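Local structure of motility-associated killing factor MakB (Vibrio cholerae serotype O1, 6W1W) at residues V41-W47 with E251-A256; A135-E139 with L266-E271; I163-I167 with A257-I262; V339-V343 with T351-Q355. The protein probably acts as one part of a three-component cytotoxin, with a mainly helical fold resembling alpha-pore-forming toxins. All coordinates share one frame; numbering follows the deposited sequence.

Contact 1 (V41-W47 with E251-A256); sequences VAKDPNW and EEAQAA
Pro45 and Trp47 close on the carboxylate of Glu252 where the loop leading into helix 46-66 packs against the first turns of helix 251-270, in a helical fold resembling that of alpha-pore-forming toxins. Pro45 holds the N-cap position of helix 46-66, and its ring meets the Glu252 chain head-on, CG lying 3.4 Å from CD of the glutamate. Glu252 reaches that far because its chain runs extended beyond CG (chi2 -162°). The same carboxylate comes to the edge of the indole, with OE1 in the ring plane and 3.6 Å from NE1 of Trp47. The two flat groups are turned 61° apart, and the pair is a polar contact rather than a hydrogen bond.

The indole and the glutamate chain run past one another. With CG of Trp47 between the backbone N and the carbonyl carbon (chi1 65°), the far end of the indole lies along the next helical turn: CH2 is 3.7 Å from the backbone N of Ala256, and CZ2 is 4.1 Å from its CB. Phe211 of strand 209-220 touches both Val41 and Ala255, placing this corner beside the sheet, while Asp44 is tied to Arg52 by a salt bridge. The apolar side is finished by Val41, whose CG1 comes to 3.6 Å from CB of Ala255; CB of Ala255 also meets CH2 of Trp47, at 4.1 Å.

Contact 2 (A135-E139 with L266-E271); sequences AKNAE and LSNMSE
Lys136 and Glu271 make the salt bridge across this nearly antiparallel pair of helical segments, whose axes come within 10.4 Å and run at 169°. NZ of Lys136 lies 2.9 Å from OE2 of Glu271, approaching from above the carboxylate plane, and the two side chains cross at about a right angle. On its own helix NZ makes a second salt bridge, 2.9 Å to OE1 of Glu139 and on the syn lone pair of that oxygen. One ammonium group thus joins two carboxylates, and probably eases the cost of burying Glu139.

Hydrogen bonds to neutral partners complete the network. A bend in the lysine chain at chi2 (-55°) helps carry NZ to the backbone O of Ser267, 3.0 Å away, where it sits in the carbonyl plane on a lone pair. That oxygen also accepts the helical bond from Glu271 N and so has two donors. Glu139, extended beyond CG, turns its carboxylate to two serines: OG of Ser267 gives a weak bond of 3.3 Å to OE1, and OG of Ser270 bonds to OE2 at a modelled separation too short to be trusted.

Around this polar seam, Tyr29 of helix 9-35 packs on Ala135, Leu266 and Ser270 and bonds weakly to Glu139, Tyr132 of helix 100-151 holds the other oxygen of Glu271, and Leu58 and Met62 of helix 46-66 touch Leu266 and Ala135 respectively.

Contact 3 (I163-I167 with A257-I262); sequences IATEI and AITKAI
Ala164 and Ala257 bring two helices close together, their CA atoms 4.9 Å apart, where the local axes approach to 8.1 Å and cross at -43°. Small residues on both sides let the backbones take part directly. The methyl CB of Ala164 rests against the carbonyl O of Ala257 at 3.4 Å, and in return CB of Ala261 lies 3.5 Å from the carbonyl O of Ala164. Each helix therefore offers a methyl group to a main-chain oxygen of the other.

Ile167 reaches into helix 251-270 with both of its branches. Its CG2, anti to the backbone N, sits 3.7 Å from CB of Ala261. The other branch stretches out at chi2 165° and carries CD1 to 3.7 Å from CG1 of Ile258, the two isoleucines meeting at about a right angle. A turn earlier, Ile163 faces Ala257: its branch point CB is 3.7 Å from CB of the alanine, and its CG2 is equally close. At the more open margin the aliphatic part of Lys260 lies along Ala164, with CG 4.1 Å from CB, while the lysine makes a cation-pi interaction with Trp150.

The contact is otherwise buried and apolar. Leu242 and Leu245 of helix 233-245 close over Ile167 and Ile163 respectively. Tyr201 of strand 193-203 bridges the two helices, touching Ile167 on one and Ile258 and Ile262 on the other, and Leu212 of strand 209-220 packs on both Ile258 and Ile262 of helix 251-270.

Contact 4 (V339-V343 with T351-Q355); sequences VGKPV and TIQEQ
Gln355 N gives a 2.8 Å hydrogen bond to the backbone O of Pro342, fairly bent at 140° about the hydrogen, and so ties down the last residue of the chain. The same oxygen receives a CA-H...O contact from Glu354, whose CA is 3.4 Å away. A second such contact joins CA of Val343 to the carbonyl O of Gln353, also at 3.4 Å.

Beyond the main chain, Lys341 and Glu354 cross obliquely. CG of Glu354 stands anti to the backbone N (chi1 163°) and the extended chain takes OE2 alongside the methylenes of Lys341, 3.2 Å from CD. The lysine continues past, leaving its NZ 4.2 Å from OE2, probably close enough for some attraction but beyond a salt bridge. The ring of Pro342 meets the side chain of Gln355 at about a right angle.

Val343 and Ile352 lie side by side and point the same way, their CG2 atoms 4.0 Å apart, and both pack on Ile229 of helix 225-230. Strands 338-346 and 351-354 are the two arms of an antiparallel beta hairpin at the C terminus, the second of them at an outer edge of the mixed sheet.

Overall arrangement
Contacts 1, 3 and 2 follow one another along helix 251-270, which supplies a segment to each. Contacts 1 and 3 have centres about 14 Å apart and touch through Trp47 and Thr259; contacts 3 and 2 are about 16 Å apart, centre to centre, with three residues between their segments on that helix. The helix thereby meets the entry to helix 46-66, then helix 157-176, then helix 100-151, joining parts of the chain 90 to about 200 residues apart. Contact 4 comes later in the chain, its centre 23 to 29 Å from the others, and closes the C-terminal hairpin whose sheet also contains strands 193-203 and 209-220. Those two strands flank contact 3, linking the sheet to the helices.

Contact 1 (V41-W47 with E251-A256)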
loop_
_atom_site.group_PDB
_atom_site.type_symbol
_atom_site.label_atom_id
_atom_site.label_comp_id
_atom_site.label_asym_id
_atom_site.label_seq_id
_atom_site.Cartn_x
_atom_site.Cartn_y
_atom_site.Cartn_z
ATOM N N VAL A 41 2.222 -29.980 10.922
ATOM C CA VAL A 41 3.222 -30.368 11.909
ATOM C C VAL A 41 3.097 -31.860 12.183
ATOM O O VAL A 41 2.478 -32.598 11.409
ATOM C CB VAL A 41 3.082 -29.551 13.207
ATOM C CG1 VAL A 41 3.169 -28.074 12.903
ATOM C CG2 VAL A 41 1.773 -29.877 13.915
ATOM N N ALA A 42 3.688 -32.315 13.286
ATOM C CA ALA A 42 3.648 -33.728 13.649
ATOM C C ALA A 42 2.222 -34.200 13.903
ATOM O O ALA A 42 1.590 -34.786 13.017
ATOM C CB ALA A 42 4.510 -33.989 14.886
ATOM N N LYS A 43 1.713 -33.968 15.118
ATOM C CA LYS A 43 0.379 -34.449 15.456
ATOM C C LYS A 43 -0.691 -33.752 14.624
ATOM O O LYS A 43 -1.747 -34.337 14.359
ATOM C CB LYS A 43 0.127 -34.254 16.955
ATOM C CG LYS A 43 -1.297 -34.567 17.409
ATOM C CD LYS A 43 -1.684 -36.014 17.120
ATOM C CE LYS A 43 -3.136 -36.289 17.500
ATOM N NZ LYS A 43 -3.530 -37.690 17.181
ATOM N N ASP A 44 -0.419 -32.523 14.176
ATOM C CA ASP A 44 -1.361 -31.679 13.451
ATOM C C ASP A 44 -2.599 -31.463 14.313
ATOM O O ASP A 44 -3.660 -32.034 14.033
ATOM C CB ASP A 44 -1.719 -32.301 12.099
ATOM C CG ASP A 44 -2.210 -31.277 11.101
ATOM O OD1 ASP A 44 -2.319 -30.090 11.475
ATOM O OD2 ASP A 44 -2.481 -31.658 9.945
ATOM N N PRO A 45 -2.499 -30.646 15.372
ATOM C CA PRO A 45 -3.619 -30.516 16.311
ATOM C C PRO A 45 -4.769 -29.708 15.735
ATOM O O PRO A 45 -4.730 -29.297 14.571
ATOM C CB PRO A 45 -2.982 -29.810 17.514
ATOM C CG PRO A 45 -1.920 -28.967 16.897
ATOM C CD PRO A 45 -1.377 -29.764 15.736
ATOM N N ASN A 46 -5.797 -29.464 16.550
ATOM C CA ASN A 46 -7.016 -28.847 16.035
ATOM C C ASN A 46 -6.781 -27.397 15.627
ATOM O O ASN A 46 -7.162 -26.988 14.523
ATOM C CB ASN A 46 -8.142 -28.939 17.069
ATOM C CG ASN A 46 -9.432 -28.288 16.585
ATOM O OD1 ASN A 46 -9.795 -27.198 17.029
ATOM N ND2 ASN A 46 -10.125 -28.953 15.666
ATOM N N TRP A 47 -6.159 -26.599 16.506
ATOM C CA TRP A 47 -6.010 -25.173 16.225
ATOM C C TRP A 47 -5.319 -24.933 14.890
ATOM O O TRP A 47 -5.602 -23.934 14.219
ATOM C CB TRP A 47 -5.245 -24.477 17.356
ATOM C CG TRP A 47 -3.804 -24.916 17.511
ATOM C CD1 TRP A 47 -3.324 -25.867 18.368
ATOM C CD2 TRP A 47 -2.664 -24.410 16.798
ATOM N NE1 TRP A 47 -1.963 -25.985 18.231
ATOM C CE2 TRP A 47 -1.535 -25.106 17.271
ATOM C CE3 TRP A 47 -2.493 -23.443 15.804
ATOM C CZ2 TRP A 47 -0.250 -24.862 16.783
ATOM C CZ3 TRP A 47 -1.219 -23.204 15.320
ATOM C CH2 TRP A 47 -0.115 -23.908 15.810
ATOM N N GLU A 251 7.696 -29.156 18.931
ATOM C CA GLU A 251 7.256 -29.007 17.547
ATOM C C GLU A 251 6.049 -28.083 17.440
ATOM O O GLU A 251 6.044 -27.140 16.640
ATOM C CB GLU A 251 6.935 -30.376 16.950
ATOM C CG GLU A 251 8.150 -31.243 16.687
ATOM C CD GLU A 251 8.227 -31.692 15.244
ATOM O OE1 GLU A 251 7.449 -31.163 14.419
ATOM O OE2 GLU A 251 9.060 -32.573 14.936
ATOM N N GLU A 252 5.009 -28.344 18.237
ATOM C CA GLU A 252 3.819 -27.502 18.188
ATOM C C GLU A 252 4.127 -26.083 18.643
ATOM O O GLU A 252 3.666 -25.113 18.028
ATOM C CB GLU A 252 2.705 -28.106 19.044
ATOM C CG GLU A 252 1.970 -29.263 18.389
ATOM C CD GLU A 252 0.638 -29.554 19.052
ATOM O OE1 GLU A 252 0.054 -28.625 19.655
ATOM O OE2 GLU A 252 0.171 -30.710 18.967
ATOM N N ALA A 253 4.911 -25.943 19.715
ATOM C CA ALA A 253 5.242 -24.622 20.234
ATOM C C ALA A 253 5.956 -23.771 19.191
ATOM O O ALA A 253 5.744 -22.554 19.131
ATOM C CB ALA A 253 6.098 -24.756 21.493
ATOM N N GLN A 254 6.801 -24.386 18.363
ATOM C CA GLN A 254 7.418 -23.639 17.272
ATOM C C GLN A 254 6.365 -23.162 16.281
ATOM O O GLN A 254 6.335 -21.982 15.912
ATOM C CB GLN A 254 8.469 -24.497 16.566
ATOM C CG GLN A 254 9.758 -24.680 17.349
ATOM C CD GLN A 254 10.684 -25.687 16.697
ATOM O OE1 GLN A 254 11.186 -25.466 15.592
ATOM N NE2 GLN A 254 10.902 -26.811 17.372
ATOM N N ALA A 255 5.485 -24.072 15.851
ATOM C CA ALA A 255 4.411 -23.695 14.934
ATOM C C ALA A 255 3.487 -22.667 15.566
ATOM O O ALA A 255 3.006 -21.752 14.885
ATOM C CB ALA A 255 3.617 -24.929 14.510
ATOM N N ALA A 256 3.222 -22.801 16.867
ATOM C CA ALA A 256 2.393 -21.815 17.551
ATOM C C ALA A 256 3.064 -20.449 17.543
ATOM O O ALA A 256 2.425 -19.430 17.251
ATOM C CB ALA A 256 2.103 -22.271 18.981
#

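Contact 2 (A135-E139 with L266-E271)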
loop_
_atom_site.group_PDB
_atom_site.type_symbol
_atom_site.label_atom_id
_atom_site.label_comp_id
_atom_site.label_asym_id
_atom_site.label_seq_id
_atom_site.Cartn_x
_atom_site.Cartn_y
_atom_site.Cartn_z
ATOM N N ALA A 135 -10.541 -7.170 6.316
ATOM C CA ALA A 135 -9.232 -7.704 6.681
ATOM C C ALA A 135 -9.076 -7.793 8.194
ATOM O O ALA A 135 -8.484 -8.748 8.710
ATOM C CB ALA A 135 -8.128 -6.841 6.073
ATOM N N LYS A 136 -9.609 -6.810 8.925
ATOM C CA LYS A 136 -9.578 -6.872 10.382
ATOM C C LYS A 136 -10.424 -8.023 10.918
ATOM O O LYS A 136 -10.097 -8.596 11.964
ATOM C CB LYS A 136 -10.045 -5.542 10.971
ATOM C CG LYS A 136 -8.996 -4.447 10.897
ATOM C CD LYS A 136 -7.721 -4.922 11.562
ATOM C CE LYS A 136 -6.514 -4.136 11.102
ATOM N NZ LYS A 136 -5.254 -4.803 11.530
ATOM N N ASN A 137 -11.504 -8.378 10.219
ATOM C CA ASN A 137 -12.344 -9.486 10.670
ATOM C C ASN A 137 -11.623 -10.822 10.523
ATOM O O ASN A 137 -11.518 -11.590 11.486
ATOM C CB ASN A 137 -13.663 -9.504 9.895
ATOM C CG ASN A 137 -14.785 -8.779 10.622
ATOM O OD1 ASN A 137 -14.710 -8.540 11.830
ATOM N ND2 ASN A 137 -15.845 -8.440 9.886
ATOM N N ALA A 138 -11.129 -11.121 9.318
ATOM C CA ALA A 138 -10.470 -12.405 9.093
ATOM C C ALA A 138 -9.200 -12.537 9.921
ATOM O O ALA A 138 -8.785 -13.658 10.241
ATOM C CB ALA A 138 -10.155 -12.591 7.610
ATOM N N GLU A 139 -8.567 -11.415 10.275
ATOM C CA GLU A 139 -7.400 -11.472 11.147
ATOM C C GLU A 139 -7.787 -11.926 12.550
ATOM O O GLU A 139 -7.173 -12.845 13.106
ATOM C CB GLU A 139 -6.706 -10.109 11.192
ATOM C CG GLU A 139 -5.728 -9.862 10.045
ATOM C CD GLU A 139 -5.316 -8.404 9.933
ATOM O OE1 GLU A 139 -5.379 -7.687 10.956
ATOM O OE2 GLU A 139 -4.947 -7.970 8.821
ATOM N N LEU A 266 0.680 -9.191 9.894
ATOM C CA LEU A 266 -0.516 -8.876 9.119
ATOM C C LEU A 266 -1.342 -7.791 9.798
ATOM O O LEU A 266 -1.823 -6.863 9.138
ATOM C CB LEU A 266 -1.357 -10.133 8.912
ATOM C CG LEU A 266 -0.845 -11.176 7.918
ATOM C CD1 LEU A 266 -1.773 -12.384 7.869
ATOM C CD2 LEU A 266 -0.691 -10.567 6.538
ATOM N N SER A 267 -1.519 -7.892 11.119
ATOM C CA SER A 267 -2.233 -6.848 11.851
ATOM C C SER A 267 -1.573 -5.489 11.662
ATOM O O SER A 267 -2.254 -4.497 11.380
ATOM C CB SER A 267 -2.313 -7.202 13.338
ATOM O OG SER A 267 -3.423 -8.042 13.610
ATOM N N ASN A 268 -0.247 -5.424 11.805
ATOM C CA ASN A 268 0.442 -4.150 11.633
ATOM C C ASN A 268 0.425 -3.698 10.181
ATOM O O ASN A 268 0.332 -2.495 9.906
ATOM C CB ASN A 268 1.879 -4.249 12.138
ATOM C CG ASN A 268 1.954 -4.444 13.638
ATOM O OD1 ASN A 268 2.600 -5.372 14.122
ATOM N ND2 ASN A 268 1.298 -3.562 14.384
ATOM N N MET A 269 0.520 -4.644 9.246
ATOM C CA MET A 269 0.418 -4.297 7.834
ATOM C C MET A 269 -0.943 -3.693 7.514
ATOM O O MET A 269 -1.035 -2.727 6.747
ATOM C CB MET A 269 0.668 -5.534 6.973
ATOM C CG MET A 269 1.358 -5.272 5.644
ATOM S SD MET A 269 1.866 -6.820 4.845
ATOM C CE MET A 269 2.461 -7.774 6.246
ATOM N N SER A 270 -2.016 -4.256 8.089
ATOM C CA SER A 270 -3.357 -3.761 7.799
ATOM C C SER A 270 -3.583 -2.367 8.361
ATOM O O SER A 270 -4.365 -1.598 7.793
ATOM C CB SER A 270 -4.413 -4.717 8.352
ATOM O OG SER A 270 -4.463 -5.913 7.595
ATOM N N GLU A 271 -2.916 -2.014 9.466
ATOM C CA GLU A 271 -3.098 -0.681 10.033
ATOM C C GLU A 271 -2.573 0.425 9.127
ATOM O O GLU A 271 -2.804 1.602 9.422
ATOM C CB GLU A 271 -2.434 -0.591 11.408
ATOM C CG GLU A 271 -2.898 -1.641 12.410
ATOM C CD GLU A 271 -4.381 -1.552 12.754
ATOM O OE1 GLU A 271 -5.021 -0.519 12.455
ATOM O OE2 GLU A 271 -4.909 -2.523 13.340
#

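Contact 3 (I163-I167 with A257-I262)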
loop_
_atom_site.group_PDB
_atom_site.type_symbol
_atom_site.label_atom_id
_atom_site.label_comp_id
_atom_site.label_asym_id
_atom_site.label_seq_id
_atom_site.Cartn_x
_atom_site.Cartn_y
_atom_site.Cartn_z
ATOM N N ILE A 163 10.519 -16.748 20.238
ATOM C CA ILE A 163 10.494 -17.141 18.833
ATOM C C ILE A 163 9.601 -16.204 18.030
ATOM O O ILE A 163 9.931 -15.828 16.899
ATOM C CB ILE A 163 10.050 -18.606 18.697
ATOM C CG1 ILE A 163 11.066 -19.531 19.366
ATOM C CG2 ILE A 163 9.876 -18.977 17.232
ATOM C CD1 ILE A 163 10.707 -20.990 19.263
ATOM N N ALA A 164 8.458 -15.807 18.594
ATOM C CA ALA A 164 7.574 -14.886 17.884
ATOM C C ALA A 164 8.168 -13.484 17.808
ATOM O O ALA A 164 7.958 -12.775 16.815
ATOM C CB ALA A 164 6.197 -14.850 18.549
ATOM N N THR A 165 8.919 -13.073 18.836
ATOM C CA THR A 165 9.546 -11.754 18.827
ATOM C C THR A 165 10.713 -11.694 17.851
ATOM O O THR A 165 10.972 -10.639 17.257
ATOM C CB THR A 165 10.024 -11.379 20.233
ATOM O OG1 THR A 165 8.993 -11.665 21.188
ATOM C CG2 THR A 165 10.381 -9.901 20.308
ATOM N N GLU A 166 11.418 -12.812 17.669
ATOM C CA GLU A 166 12.551 -12.838 16.751
ATOM C C GLU A 166 12.086 -12.817 15.303
ATOM O O GLU A 166 12.673 -12.121 14.464
ATOM C CB GLU A 166 13.414 -14.073 17.017
ATOM C CG GLU A 166 14.877 -13.882 16.686
ATOM C CD GLU A 166 15.397 -12.546 17.176
ATOM O OE1 GLU A 166 16.011 -11.815 16.372
ATOM O OE2 GLU A 166 15.173 -12.214 18.360
ATOM N N ILE A 167 11.037 -13.582 14.994
ATOM C CA ILE A 167 10.457 -13.565 13.656
ATOM C C ILE A 167 9.962 -12.165 13.316
ATOM O O ILE A 167 10.093 -11.698 12.176
ATOM C CB ILE A 167 9.334 -14.615 13.563
ATOM C CG1 ILE A 167 9.919 -16.024 13.671
ATOM C CG2 ILE A 167 8.549 -14.454 12.276
ATOM C CD1 ILE A 167 8.885 -17.102 13.941
ATOM N N ALA A 257 4.367 -20.415 17.834
ATOM C CA ALA A 257 5.082 -19.146 17.905
ATOM C C ALA A 257 5.244 -18.520 16.524
ATOM O O ALA A 257 5.148 -17.295 16.377
ATOM C CB ALA A 257 6.439 -19.355 18.572
ATOM N N ILE A 258 5.487 -19.341 15.499
ATOM C CA ILE A 258 5.629 -18.821 14.140
ATOM C C ILE A 258 4.349 -18.122 13.697
ATOM O O ILE A 258 4.364 -16.943 13.318
ATOM C CB ILE A 258 6.017 -19.949 13.168
ATOM C CG1 ILE A 258 7.436 -20.446 13.465
ATOM C CG2 ILE A 258 5.874 -19.480 11.718
ATOM C CD1 ILE A 258 7.909 -21.570 12.563
ATOM N N THR A 259 3.217 -18.842 13.754
ATOM C CA THR A 259 1.957 -18.332 13.212
ATOM C C THR A 259 1.508 -17.061 13.924
ATOM O O THR A 259 0.977 -16.143 13.289
ATOM C CB THR A 259 0.867 -19.404 13.300
ATOM O OG1 THR A 259 0.743 -19.862 14.654
ATOM C CG2 THR A 259 1.197 -20.582 12.400
ATOM N N LYS A 260 1.709 -16.988 15.240
ATOM C CA LYS A 260 1.360 -15.771 15.967
ATOM C C LYS A 260 2.091 -14.558 15.400
ATOM O O LYS A 260 1.508 -13.474 15.286
ATOM C CB LYS A 260 1.656 -15.961 17.454
ATOM C CG LYS A 260 2.107 -14.720 18.204
ATOM C CD LYS A 260 0.977 -13.737 18.429
ATOM C CE LYS A 260 1.309 -12.754 19.539
ATOM N NZ LYS A 260 1.235 -13.391 20.886
ATOM N N ALA A 261 3.356 -14.726 15.001
ATOM C CA ALA A 261 4.124 -13.601 14.471
ATOM C C ALA A 261 3.706 -13.230 13.052
ATOM O O ALA A 261 3.720 -12.046 12.698
ATOM C CB ALA A 261 5.618 -13.917 14.513
ATOM N N ILE A 262 3.336 -14.214 12.228
ATOM C CA ILE A 262 2.825 -13.907 10.893
ATOM C C ILE A 262 1.526 -13.112 10.988
ATOM O O ILE A 262 1.327 -12.129 10.261
ATOM C CB ILE A 262 2.639 -15.200 10.079
ATOM C CG1 ILE A 262 3.880 -16.080 10.207
ATOM C CG2 ILE A 262 2.372 -14.874 8.616
ATOM C CD1 ILE A 262 5.139 -15.417 9.707
#

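Contact 4 (V339-V343 with T351-Q355)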
loop_
_atom_site.group_PDB
_atom_site.type_symbol
_atom_site.label_atom_id
_atom_site.label_comp_id
_atom_site.label_asym_id
_atom_site.label_seq_id
_atom_site.Cartn_x
_atom_site.Cartn_y
_atom_site.Cartn_z
ATOM N N VAL A 339 10.310 -4.793 -11.970
ATOM C CA VAL A 339 10.251 -6.023 -11.191
ATOM C C VAL A 339 11.672 -6.555 -11.049
ATOM O O VAL A 339 12.281 -7.000 -12.024
ATOM C CB VAL A 339 9.325 -7.057 -11.839
ATOM C CG1 VAL A 339 8.940 -8.131 -10.831
ATOM C CG2 VAL A 339 8.090 -6.376 -12.402
ATOM N N GLY A 340 12.201 -6.490 -9.829
ATOM C CA GLY A 340 13.494 -7.064 -9.527
ATOM C C GLY A 340 13.419 -8.566 -9.340
ATOM O O GLY A 340 12.351 -9.179 -9.348
ATOM N N LYS A 341 14.586 -9.167 -9.171
ATOM C CA LYS A 341 14.644 -10.608 -8.976
ATOM C C LYS A 341 14.218 -10.947 -7.552
ATOM O O LYS A 341 14.693 -10.313 -6.601
ATOM C CB LYS A 341 16.049 -11.132 -9.257
ATOM C CG LYS A 341 16.588 -10.757 -10.632
ATOM C CD LYS A 341 17.744 -11.657 -11.037
ATOM C CE LYS A 341 18.248 -11.329 -12.434
ATOM N NZ LYS A 341 19.268 -12.316 -12.897
ATOM N N PRO A 342 13.320 -11.909 -7.361
ATOM C CA PRO A 342 12.895 -12.263 -6.004
ATOM C C PRO A 342 14.009 -12.965 -5.250
ATOM O O PRO A 342 14.902 -13.579 -5.834
ATOM C CB PRO A 342 11.710 -13.201 -6.238
ATOM C CG PRO A 342 11.997 -13.813 -7.574
ATOM C CD PRO A 342 12.641 -12.722 -8.384
ATOM N N VAL A 343 13.944 -12.868 -3.926
ATOM C CA VAL A 343 14.942 -13.465 -3.046
ATOM C C VAL A 343 14.219 -14.237 -1.949
ATOM O O VAL A 343 13.274 -13.722 -1.341
ATOM C CB VAL A 343 15.889 -12.399 -2.456
ATOM C CG1 VAL A 343 15.315 -11.004 -2.644
ATOM C CG2 VAL A 343 16.167 -12.670 -0.986
ATOM N N THR A 351 20.040 -19.638 4.750
ATOM C CA THR A 351 20.459 -19.338 3.390
ATOM C C THR A 351 19.611 -18.212 2.805
ATOM O O THR A 351 18.449 -18.032 3.172
ATOM C CB THR A 351 20.355 -20.586 2.508
ATOM O OG1 THR A 351 19.033 -21.127 2.602
ATOM C CG2 THR A 351 21.333 -21.638 2.974
ATOM N N ILE A 352 20.212 -17.451 1.890
ATOM C CA ILE A 352 19.559 -16.324 1.218
ATOM C C ILE A 352 19.883 -16.453 -0.265
ATOM O O ILE A 352 20.982 -16.092 -0.702
ATOM C CB ILE A 352 20.010 -14.963 1.764
ATOM C CG1 ILE A 352 19.623 -14.820 3.236
ATOM C CG2 ILE A 352 19.428 -13.823 0.938
ATOM C CD1 ILE A 352 20.051 -13.510 3.842
ATOM N N GLN A 353 18.946 -16.986 -1.043
ATOM C CA GLN A 353 19.128 -17.162 -2.473
ATOM C C GLN A 353 18.454 -16.025 -3.233
ATOM O O GLN A 353 17.846 -15.121 -2.655
ATOM C CB GLN A 353 18.574 -18.510 -2.938
ATOM C CG GLN A 353 19.415 -19.710 -2.561
ATOM C CD GLN A 353 18.881 -20.431 -1.340
ATOM O OE1 GLN A 353 17.905 -19.996 -0.720
ATOM N NE2 GLN A 353 19.518 -21.543 -0.986
ATOM N N GLU A 354 18.568 -16.081 -4.556
ATOM C CA GLU A 354 17.880 -15.162 -5.451
ATOM C C GLU A 354 17.304 -15.978 -6.598
ATOM O O GLU A 354 18.047 -16.657 -7.312
ATOM C CB GLU A 354 18.820 -14.069 -5.968
ATOM C CG GLU A 354 18.288 -13.350 -7.200
ATOM C CD GLU A 354 19.181 -12.214 -7.663
ATOM O OE1 GLU A 354 19.206 -11.160 -6.993
ATOM O OE2 GLU A 354 19.857 -12.377 -8.701
ATOM N N GLN A 355 15.987 -15.934 -6.754
ATOM C CA GLN A 355 15.324 -16.662 -7.829
ATOM C C GLN A 355 15.052 -15.743 -9.014
ATOM O O GLN A 355 15.981 -15.258 -9.662
ATOM C CB GLN A 355 14.016 -17.296 -7.336
ATOM C CG GLN A 355 14.148 -18.744 -6.865
ATOM C CD GLN A 355 14.849 -18.874 -5.525
ATOM O OE1 GLN A 355 14.789 -17.972 -4.689
ATOM N NE2 GLN A 355 15.517 -20.004 -5.311
#